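Local structure of amine Dehydrogenase (Pseudomonas putida, 1JMX) at residues A[93-98]-A[149-154]; A[100-105]-A[137-142]; A[307-312]-A[330-335]. The protein probably carries electrons through two covalently bound hemes c, as the diheme alpha subunit of a quinohemoprotein amine dehydrogenase. One frame throughout, in Å; residues are numbered along the deposited sequence.

Contact 1: residues A[93-98]-A[149-154]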
loop_
_atom_site.group_PDB
_atom_site.type_symbol
_atom_site.label_atom_id
_atom_site.label_comp_id
_atom_site.label_asym_id
_atom_site.label_seq_id
_atom_site.Cartn_x
_atom_site.Cartn_y
_atom_site.Cartn_z
ATOM N N ASP A 93 -11.153 4.054 14.610
ATOM C CA ASP A 93 -12.562 4.141 14.237
ATOM C C ASP A 93 -12.688 4.044 12.709
ATOM O O ASP A 93 -11.735 4.339 11.993
ATOM C CB ASP A 93 -13.179 5.440 14.774
ATOM C CG ASP A 93 -12.421 6.680 14.337
ATOM O OD1 ASP A 93 -11.228 6.807 14.693
ATOM O OD2 ASP A 93 -13.024 7.529 13.646
ATOM N N THR A 94 -13.860 3.650 12.212
ATOM C CA THR A 94 -14.063 3.479 10.772
ATOM C C THR A 94 -13.841 4.734 9.940
ATOM O O THR A 94 -13.262 4.662 8.862
ATOM C CB THR A 94 -15.457 2.886 10.422
ATOM O OG1 THR A 94 -16.490 3.767 10.878
ATOM C CG2 THR A 94 -15.641 1.525 11.064
ATOM N N GLN A 95 -14.269 5.883 10.448
ATOM C CA GLN A 95 -14.106 7.126 9.707
ATOM C C GLN A 95 -12.638 7.417 9.408
ATOM O O GLN A 95 -12.285 7.733 8.279
ATOM C CB GLN A 95 -14.730 8.286 10.463
ATOM C CG GLN A 95 -14.691 9.575 9.704
ATOM C CD GLN A 95 -15.063 10.738 10.571
ATOM O OE1 GLN A 95 -16.063 11.403 10.323
ATOM N NE2 GLN A 95 -14.268 10.991 11.611
ATOM N N LEU A 96 -11.787 7.273 10.415
ATOM C CA LEU A 96 -10.359 7.509 10.251
ATOM C C LEU A 96 -9.735 6.425 9.372
ATOM O O LEU A 96 -8.834 6.700 8.590
ATOM C CB LEU A 96 -9.669 7.552 11.630
ATOM C CG LEU A 96 -8.221 8.049 11.793
ATOM C CD1 LEU A 96 -7.203 7.003 11.357
ATOM C CD2 LEU A 96 -8.035 9.344 11.025
ATOM N N SER A 97 -10.212 5.192 9.505
ATOM C CA SER A 97 -9.677 4.072 8.718
ATOM C C SER A 97 -9.956 4.178 7.230
ATOM O O SER A 97 -9.060 3.998 6.420
ATOM C CB SER A 97 -10.236 2.736 9.225
ATOM O OG SER A 97 -9.997 2.586 10.613
ATOM N N GLU A 98 -11.208 4.442 6.876
ATOM C CA GLU A 98 -11.607 4.557 5.480
ATOM C C GLU A 98 -11.051 5.802 4.822
ATOM O O GLU A 98 -10.575 5.757 3.695
ATOM C CB GLU A 98 -13.123 4.575 5.364
ATOM C CG GLU A 98 -13.760 3.319 5.870
ATOM C CD GLU A 98 -15.265 3.351 5.795
ATOM O OE1 GLU A 98 -15.855 4.455 5.872
ATOM O OE2 GLU A 98 -15.856 2.256 5.681
ATOM N N LEU A 149 -13.290 17.572 4.728
ATOM C CA LEU A 149 -13.131 18.930 5.233
ATOM C C LEU A 149 -14.100 19.283 6.357
ATOM O O LEU A 149 -13.714 19.930 7.326
ATOM C CB LEU A 149 -13.279 19.945 4.096
ATOM C CG LEU A 149 -12.242 19.920 2.964
ATOM C CD1 LEU A 149 -12.649 20.884 1.866
ATOM C CD2 LEU A 149 -10.856 20.259 3.500
ATOM N N GLN A 150 -15.347 18.845 6.230
ATOM C CA GLN A 150 -16.371 19.153 7.222
ATOM C C GLN A 150 -16.481 18.198 8.405
ATOM O O GLN A 150 -16.815 18.620 9.506
ATOM C CB GLN A 150 -17.732 19.297 6.546
ATOM C CG GLN A 150 -17.837 20.510 5.639
ATOM C CD GLN A 150 -19.050 20.453 4.728
ATOM O OE1 GLN A 150 -18.947 20.701 3.526
ATOM N NE2 GLN A 150 -20.207 20.111 5.295
ATOM N N GLN A 151 -16.224 16.916 8.177
ATOM C CA GLN A 151 -16.306 15.928 9.247
ATOM C C GLN A 151 -14.950 15.547 9.812
ATOM O O GLN A 151 -14.722 15.644 11.018
ATOM C CB GLN A 151 -16.987 14.649 8.757
ATOM C CG GLN A 151 -18.421 14.458 9.193
ATOM C CD GLN A 151 -19.387 15.303 8.404
ATOM O OE1 GLN A 151 -20.118 16.122 8.974
ATOM N NE2 GLN A 151 -19.408 15.115 7.083
ATOM N N VAL A 152 -14.052 15.127 8.927
ATOM C CA VAL A 152 -12.723 14.665 9.317
ATOM C C VAL A 152 -11.758 15.707 9.870
ATOM O O VAL A 152 -11.154 15.483 10.917
ATOM C CB VAL A 152 -12.044 13.877 8.167
ATOM C CG1 VAL A 152 -10.726 13.265 8.642
ATOM C CG2 VAL A 152 -12.982 12.785 7.642
ATOM N N VAL A 153 -11.609 16.840 9.186
ATOM C CA VAL A 153 -10.687 17.878 9.655
ATOM C C VAL A 153 -10.963 18.298 11.108
ATOM O O VAL A 153 -10.043 18.346 11.915
ATOM C CB VAL A 153 -10.645 19.106 8.697
ATOM C CG1 VAL A 153 -9.877 20.256 9.333
ATOM C CG2 VAL A 153 -9.998 18.711 7.376
ATOM N N PRO A 154 -12.234 18.596 11.456
ATOM C CA PRO A 154 -12.602 19.002 12.820
ATOM C C PRO A 154 -12.383 17.892 13.862
ATOM O O PRO A 154 -12.125 18.171 15.028
ATOM C CB PRO A 154 -14.084 19.332 12.684
ATOM C CG PRO A 154 -14.204 19.778 11.279
ATOM C CD PRO A 154 -13.389 18.759 10.555
#
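Q95 reaches across from helix 94-100 and meets Q151 and V152 of helix 144-159. Its amide oxygen OE1 comes to rest 3.7 Å from CB of Q151. Two methylene groups of Q151, CB and CG, border that oxygen, and the pair meets by van der Waals contact. The two side chains cross at about a right angle, with their amide planes 29° apart. One bond back along the chain, CD of Q95 lies 4.1 Å from the CG2 methyl of V152. Here the two side chains run alongside each other in opposite directions.

The torsions of Q95 explain its reach. CG stands anti to the backbone N (chi1 -175°), and the chain continues extended, which carries the amide straight to the other helix. With an alanine here, a gap would probably open between the helices beside CG2 of V152 and CB of Q151.

D93 is the N-cap of helix 94-100; its OD2 accepts a weak bond from L96 N at 3.5 Å. O of D93 takes two donors, S97 N and S97 OG. OD1 of D93 also forms a salt bridge with R159, which ties the cap to helix 144-159.

L96 packs on L156 and R159 of that helix, and V152 packs on T99 and the heme-bound C100. L149 and V153 of the same helix as V152 pack on helix 116-129.

Contact 2: residues A[100-105]-A[137-142]. With HEC (heme c), chain E.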
loop_
_atom_site.group_PDB
_atom_site.type_symbol
_atom_site.label_atom_id
_atom_site.label_comp_id
_atom_site.label_asym_id
_atom_site.label_seq_id
_atom_site.Cartn_x
_atom_site.Cartn_y
_atom_site.Cartn_z
ATOM N N CYS A 100 -8.517 7.990 6.199
ATOM C CA CYS A 100 -7.073 8.171 6.387
ATOM C C CYS A 100 -6.144 6.984 6.560
ATOM O O CYS A 100 -4.933 7.169 6.578
ATOM C CB CYS A 100 -6.828 9.122 7.566
ATOM S SG CYS A 100 -7.857 10.578 7.398
ATOM N N GLY A 101 -6.684 5.785 6.727
ATOM C CA GLY A 101 -5.810 4.644 6.913
ATOM C C GLY A 101 -5.938 3.555 5.877
ATOM O O GLY A 101 -5.502 2.437 6.123
ATOM N N ARG A 102 -6.519 3.867 4.721
ATOM C CA ARG A 102 -6.695 2.871 3.671
ATOM C C ARG A 102 -5.520 2.791 2.696
ATOM O O ARG A 102 -5.433 1.872 1.893
ATOM C CB ARG A 102 -8.004 3.106 2.912
ATOM C CG ARG A 102 -8.038 4.376 2.106
ATOM C CD ARG A 102 -9.278 4.427 1.251
ATOM N NE ARG A 102 -9.371 5.668 0.490
ATOM C CZ ARG A 102 -8.728 5.915 -0.651
ATOM N NH1 ARG A 102 -7.923 5.009 -1.189
ATOM N NH2 ARG A 102 -8.932 7.067 -1.281
ATOM N N CYS A 103 -4.609 3.747 2.802
ATOM C CA CYS A 103 -3.427 3.809 1.953
ATOM C C CYS A 103 -2.235 3.449 2.822
ATOM O O CYS A 103 -1.586 2.423 2.618
ATOM C CB CYS A 103 -3.281 5.229 1.419
ATOM S SG CYS A 103 -4.253 5.527 -0.045
ATOM N N HIS A 104 -1.919 4.349 3.746
ATOM C CA HIS A 104 -0.855 4.141 4.707
ATOM C C HIS A 104 -1.566 3.863 6.035
ATOM O O HIS A 104 -2.794 3.877 6.103
ATOM C CB HIS A 104 0.063 5.373 4.806
ATOM C CG HIS A 104 -0.662 6.677 4.959
ATOM N ND1 HIS A 104 -1.338 7.034 6.105
ATOM C CD2 HIS A 104 -0.810 7.714 4.102
ATOM C CE1 HIS A 104 -1.872 8.230 5.950
ATOM N NE2 HIS A 104 -1.566 8.666 4.742
ATOM N N SER A 105 -0.797 3.621 7.085
ATOM C CA SER A 105 -1.363 3.329 8.395
ATOM C C SER A 105 -2.076 4.525 9.016
ATOM O O SER A 105 -1.813 5.668 8.661
ATOM C CB SER A 105 -0.253 2.869 9.346
ATOM O OG SER A 105 0.590 3.949 9.701
ATOM N N ALA A 137 -11.390 3.117 -4.114
ATOM C CA ALA A 137 -12.313 2.433 -3.208
ATOM C C ALA A 137 -12.401 3.196 -1.892
ATOM O O ALA A 137 -11.386 3.690 -1.387
ATOM C CB ALA A 137 -11.848 1.005 -2.956
ATOM N N GLN A 138 -13.618 3.294 -1.357
ATOM C CA GLN A 138 -13.908 4.006 -0.110
ATOM C C GLN A 138 -13.786 5.521 -0.267
ATOM O O GLN A 138 -13.601 6.251 0.707
ATOM C CB GLN A 138 -13.029 3.506 1.040
ATOM C CG GLN A 138 -13.376 2.101 1.524
ATOM C CD GLN A 138 -12.367 1.570 2.531
ATOM O OE1 GLN A 138 -11.175 1.465 2.242
ATOM N NE2 GLN A 138 -12.844 1.230 3.721
ATOM N N ALA A 139 -13.920 5.979 -1.505
ATOM C CA ALA A 139 -13.847 7.389 -1.835
ATOM C C ALA A 139 -14.874 7.702 -2.927
ATOM O O ALA A 139 -15.603 8.673 -2.815
ATOM C CB ALA A 139 -12.447 7.747 -2.297
ATOM N N ARG A 140 -14.948 6.848 -3.952
ATOM C CA ARG A 140 -15.881 7.006 -5.080
ATOM C C ARG A 140 -17.347 6.774 -4.679
ATOM O O ARG A 140 -18.266 7.027 -5.456
ATOM C CB ARG A 140 -15.524 6.022 -6.210
ATOM C CG ARG A 140 -15.971 4.580 -5.935
ATOM C CD ARG A 140 -15.821 3.654 -7.140
ATOM N NE ARG A 140 -14.425 3.355 -7.405
ATOM C CZ ARG A 140 -13.836 2.171 -7.236
ATOM N NH1 ARG A 140 -14.513 1.120 -6.812
ATOM N NH2 ARG A 140 -12.525 2.073 -7.407
ATOM N N ASP A 141 -17.551 6.234 -3.485
ATOM C CA ASP A 141 -18.886 5.942 -2.981
ATOM C C ASP A 141 -19.464 7.056 -2.125
ATOM O O ASP A 141 -20.575 6.936 -1.615
ATOM C CB ASP A 141 -18.866 4.641 -2.172
ATOM C CG ASP A 141 -17.948 4.705 -0.951
ATOM O OD1 ASP A 141 -17.035 5.564 -0.873
ATOM O OD2 ASP A 141 -18.137 3.861 -0.053
ATOM N N ARG A 142 -18.715 8.144 -1.985
ATOM C CA ARG A 142 -19.144 9.265 -1.161
ATOM C C ARG A 142 -18.558 10.584 -1.676
ATOM O O ARG A 142 -17.730 10.587 -2.583
ATOM C CB ARG A 142 -18.674 9.024 0.275
ATOM C CG ARG A 142 -17.156 9.096 0.440
ATOM C CD ARG A 142 -16.670 8.466 1.737
ATOM N NE ARG A 142 -16.726 7.011 1.673
ATOM C CZ ARG A 142 -16.323 6.198 2.644
ATOM N NH1 ARG A 142 -15.833 6.692 3.772
ATOM N NH2 ARG A 142 -16.401 4.885 2.477
HETATM FE FE HEC E . -1.860 10.448 3.795
HETATM C CHA HEC E . 1.403 11.166 3.818
HETATM C CHB HEC E . -2.206 12.151 6.691
HETATM C CHC HEC E . -5.199 9.891 3.709
HETATM C CHD HEC E . -1.479 8.756 0.837
HETATM N NA HEC E . -0.662 11.416 5.001
HETATM C C1A HEC E . 0.673 11.617 4.868
HETATM C C2A HEC E . 1.216 12.375 5.960
HETATM C C3A HEC E . 0.197 12.637 6.776
HETATM C C4A HEC E . -0.970 12.055 6.171
HETATM C CMA HEC E . 0.255 13.418 8.077
HETATM C CAA HEC E . 2.662 12.792 6.109
HETATM C CBA HEC E . 2.641 14.312 5.956
HETATM C CGA HEC E . 3.969 15.020 6.031
HETATM O O1A HEC E . 5.008 14.403 6.193
HETATM O O2A HEC E . 3.963 16.227 5.912
HETATM N NB HEC E . -3.366 10.908 4.943
HETATM C C1B HEC E . -3.344 11.636 6.133
HETATM C C2B HEC E . -4.632 11.829 6.710
HETATM C C3B HEC E . -5.499 11.216 5.856
HETATM C C4B HEC E . -4.706 10.622 4.773
HETATM C CMB HEC E . -4.951 12.598 8.008
HETATM C CAB HEC E . -7.006 11.215 6.067
HETATM C CBB HEC E . -7.801 12.157 5.159
HETATM N NC HEC E . -3.070 9.498 2.554
HETATM C C1C HEC E . -4.435 9.355 2.677
HETATM C C2C HEC E . -4.989 8.589 1.599
HETATM C C3C HEC E . -3.969 8.256 0.805
HETATM C C4C HEC E . -2.762 8.837 1.381
HETATM C CMC HEC E . -6.469 8.239 1.431
HETATM C CAC HEC E . -4.113 7.315 -0.371
HETATM C CBC HEC E . -4.462 7.847 -1.747
HETATM N ND HEC E . -0.367 10.048 2.579
HETATM C C1D HEC E . -0.354 9.340 1.395
HETATM C C2D HEC E . 0.988 9.305 0.807
HETATM C C3D HEC E . 1.768 10.017 1.697
HETATM C C4D HEC E . 0.926 10.434 2.747
HETATM C CMD HEC E . 1.393 8.626 -0.499
HETATM C CAD HEC E . 3.258 10.376 1.694
HETATM C CBD HEC E . 4.105 9.827 0.595
HETATM C CGD HEC E . 4.775 8.564 1.021
HETATM O O1D HEC E . 4.248 7.884 1.931
HETATM O O2D HEC E . 5.839 8.231 0.453
HETATM O O HOH W 1 -11.314 7.338 1.756
#
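The guanidinium of R102 is layered between the 137-142 loop and heme c. A137 O lies over one face, 3.3 Å above the plane and offset toward the rim. The CMC methyl of the heme lies over the opposite face, also toward the rim. Water 1 sits in the plane at the edge. It accepts from R102 NE at 2.9 Å and donates to Q138 O, so it bridges the two loops. A137 O is near NE too, but the angle is too poor for a bond. The CB methyl of A139 approaches NH2 obliquely. The polar end of R102 is held by Q136, whose OE1 accepts from NH1.

The R102 chain is extended from CG to NE, which takes the guanidinium out to the A137 carbonyl. The Q138 chain runs antiparallel beside it, and its OE1 touches CB of R102 at 3.6 Å.

R102 is one of the two residues between the cysteines of a CXXCH motif, the signature of c-type cytochromes. C100 SG and C103 SG are bonded covalently to CAB and CAC of the heme. H104 NE2 binds the iron at 2.0 Å, and H126 supplies the other axial ligand. The H104 ring is fixed in rotation by ND1, which donates to S105 O at 2.9 Å, 1° out of the ring plane.

In the other loop, R142 holds the D141 carboxylate with two nitrogens, NE to OD1 and NH2 to OD2. Both residues belong to the type I turn from A139 to R142. Q138 O lies 3.3 Å above the centre of the R142 guanidinium. R142 NH1 also pairs with E98, and R140 NH1 forms a salt bridge with D196 of a neighbouring subunit.

Contact 3: residues A[307-312]-A[330-335]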
loop_
_atom_site.group_PDB
_atom_site.type_symbol
_atom_site.label_atom_id
_atom_site.label_comp_id
_atom_site.label_asym_id
_atom_site.label_seq_id
_atom_site.Cartn_x
_atom_site.Cartn_y
_atom_site.Cartn_z
ATOM N N SER A 307 18.381 -5.847 37.395
ATOM C CA SER A 307 19.319 -4.855 37.885
ATOM C C SER A 307 19.315 -4.835 39.412
ATOM O O SER A 307 18.255 -4.794 40.039
ATOM C CB SER A 307 18.950 -3.474 37.332
ATOM O OG SER A 307 19.845 -2.476 37.796
ATOM N N GLY A 308 20.510 -4.874 40.000
ATOM C CA GLY A 308 20.637 -4.857 41.449
ATOM C C GLY A 308 20.109 -6.119 42.105
ATOM O O GLY A 308 19.414 -6.053 43.127
ATOM N N LEU A 309 20.431 -7.267 41.516
ATOM C CA LEU A 309 19.985 -8.554 42.046
ATOM C C LEU A 309 20.852 -9.010 43.217
ATOM O O LEU A 309 22.055 -9.243 43.069
ATOM C CB LEU A 309 19.989 -9.630 40.948
ATOM C CG LEU A 309 19.088 -9.417 39.724
ATOM C CD1 LEU A 309 19.199 -10.612 38.791
ATOM C CD2 LEU A 309 17.644 -9.202 40.157
ATOM N N ALA A 310 20.241 -9.103 44.389
ATOM C CA ALA A 310 20.949 -9.548 45.584
ATOM C C ALA A 310 19.966 -10.324 46.445
ATOM O O ALA A 310 18.812 -9.905 46.651
ATOM C CB ALA A 310 21.521 -8.369 46.359
ATOM N N GLY A 311 20.419 -11.474 46.924
ATOM C CA GLY A 311 19.566 -12.297 47.747
ATOM C C GLY A 311 19.505 -13.707 47.226
ATOM O O GLY A 311 20.254 -14.104 46.329
ATOM N N LYS A 312 18.595 -14.472 47.804
ATOM C CA LYS A 312 18.429 -15.854 47.416
ATOM C C LYS A 312 17.188 -15.979 46.546
ATOM O O LYS A 312 16.124 -15.441 46.878
ATOM C CB LYS A 312 18.305 -16.725 48.670
ATOM C CG LYS A 312 18.200 -18.207 48.392
ATOM C CD LYS A 312 17.114 -18.830 49.261
ATOM C CE LYS A 312 15.747 -18.179 49.000
ATOM N NZ LYS A 312 14.618 -18.878 49.702
ATOM N N THR A 330 23.312 -8.556 37.630
ATOM C CA THR A 330 22.412 -8.425 36.489
ATOM C C THR A 330 21.983 -9.745 35.861
ATOM O O THR A 330 21.143 -9.760 34.959
ATOM C CB THR A 330 23.042 -7.553 35.381
ATOM O OG1 THR A 330 24.240 -8.177 34.900
ATOM C CG2 THR A 330 23.370 -6.165 35.913
ATOM N N LEU A 331 22.552 -10.847 36.334
ATOM C CA LEU A 331 22.231 -12.152 35.779
ATOM C C LEU A 331 22.458 -13.265 36.799
ATOM O O LEU A 331 23.555 -13.420 37.342
ATOM C CB LEU A 331 23.091 -12.403 34.532
ATOM C CG LEU A 331 22.530 -13.260 33.389
ATOM C CD1 LEU A 331 23.542 -13.337 32.253
ATOM C CD2 LEU A 331 22.202 -14.652 33.883
ATOM N N VAL A 332 21.410 -14.039 37.058
ATOM C CA VAL A 332 21.493 -15.155 37.990
ATOM C C VAL A 332 21.107 -16.438 37.258
ATOM O O VAL A 332 19.976 -16.581 36.818
ATOM C CB VAL A 332 20.560 -14.940 39.216
ATOM C CG1 VAL A 332 20.644 -16.130 40.173
ATOM C CG2 VAL A 332 20.945 -13.651 39.950
ATOM N N ARG A 333 22.077 -17.323 37.049
ATOM C CA ARG A 333 21.826 -18.601 36.376
ATOM C C ARG A 333 21.690 -19.725 37.394
ATOM O O ARG A 333 22.508 -19.850 38.311
ATOM C CB ARG A 333 22.949 -18.935 35.409
ATOM C CG ARG A 333 22.959 -18.081 34.175
ATOM C CD ARG A 333 24.172 -18.394 33.350
ATOM N NE ARG A 333 24.343 -19.840 33.227
ATOM C CZ ARG A 333 25.502 -20.477 33.400
ATOM N NH1 ARG A 333 26.610 -19.796 33.708
ATOM N NH2 ARG A 333 25.557 -21.802 33.255
ATOM N N LEU A 334 20.668 -20.553 37.224
ATOM C CA LEU A 334 20.443 -21.644 38.150
ATOM C C LEU A 334 19.813 -22.863 37.518
ATOM O O LEU A 334 19.296 -22.820 36.400
ATOM C CB LEU A 334 19.603 -21.165 39.341
ATOM C CG LEU A 334 18.319 -20.374 39.059
ATOM C CD1 LEU A 334 17.135 -21.319 38.841
ATOM C CD2 LEU A 334 18.035 -19.452 40.234
ATOM N N LYS A 335 19.942 -23.979 38.215
ATOM C CA LYS A 335 19.355 -25.221 37.758
ATOM C C LYS A 335 18.148 -25.362 38.661
ATOM O O LYS A 335 18.244 -25.127 39.868
ATOM C CB LYS A 335 20.311 -26.387 37.987
ATOM C CG LYS A 335 19.963 -27.598 37.163
ATOM C CD LYS A 335 20.381 -27.395 35.717
ATOM C CE LYS A 335 21.909 -27.372 35.583
ATOM N NZ LYS A 335 22.358 -27.240 34.157
#
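T330 leads into strand 331-338, and its carbonyl carbon C lies 4.1 Å from CD1 of L309. Both segments belong to domain III, of the E-set clan, whose members have an immunoglobulin-like beta fold. Strand 331-338 lies in its mixed beta-sheet, antiparallel to both neighbours, 299-307 and 319-327. Segment 307-312 is the loop that leaves the end of strand 299-307.

The side chain of T330 starts away from this loop, and L309 meets the backbone of T330 instead. L331 follows, and again the backbone does the touching. Its N lies 4.2 Å from the same CD1 methyl, while its side chain points away from the loop.

V332 turns back toward the loop and packs on L309, its apolar partner. P313, just past the loop, also packs on V332. Backbone hydrogen bonds tie T330 to G306 and V332 to L304, both on the strand that runs into the loop. Backbone hydrogen bonding between L309 and P329 holds the loop near T330.

CG of L309 stands anti to the carbonyl carbon (chi1 -61°). From there the branch tip CD1 reaches the CG2 methyl of V332, at 3.7 Å.

Overall arrangement
Contacts 1 and 2 adjoin in the heme-binding domain, their centres 10 Å apart. Contact 2 is nested inside the chain loop closed by contact 1. The two touch directly; S97 O of contact 1, for example, packs against CB of R102 in contact 2. Contact 3 is about 52 Å from contact 1, centre to centre, across the chain's centre in domain III. All three are partly buried. Contact 1 joins two helices through glutamine and valine. Contact 2 joins two loops and is the most polar, with a water, a guanidinium and the heme. Contact 3 sets a loop against a strand, is apolar, and lies away from the annotated sites.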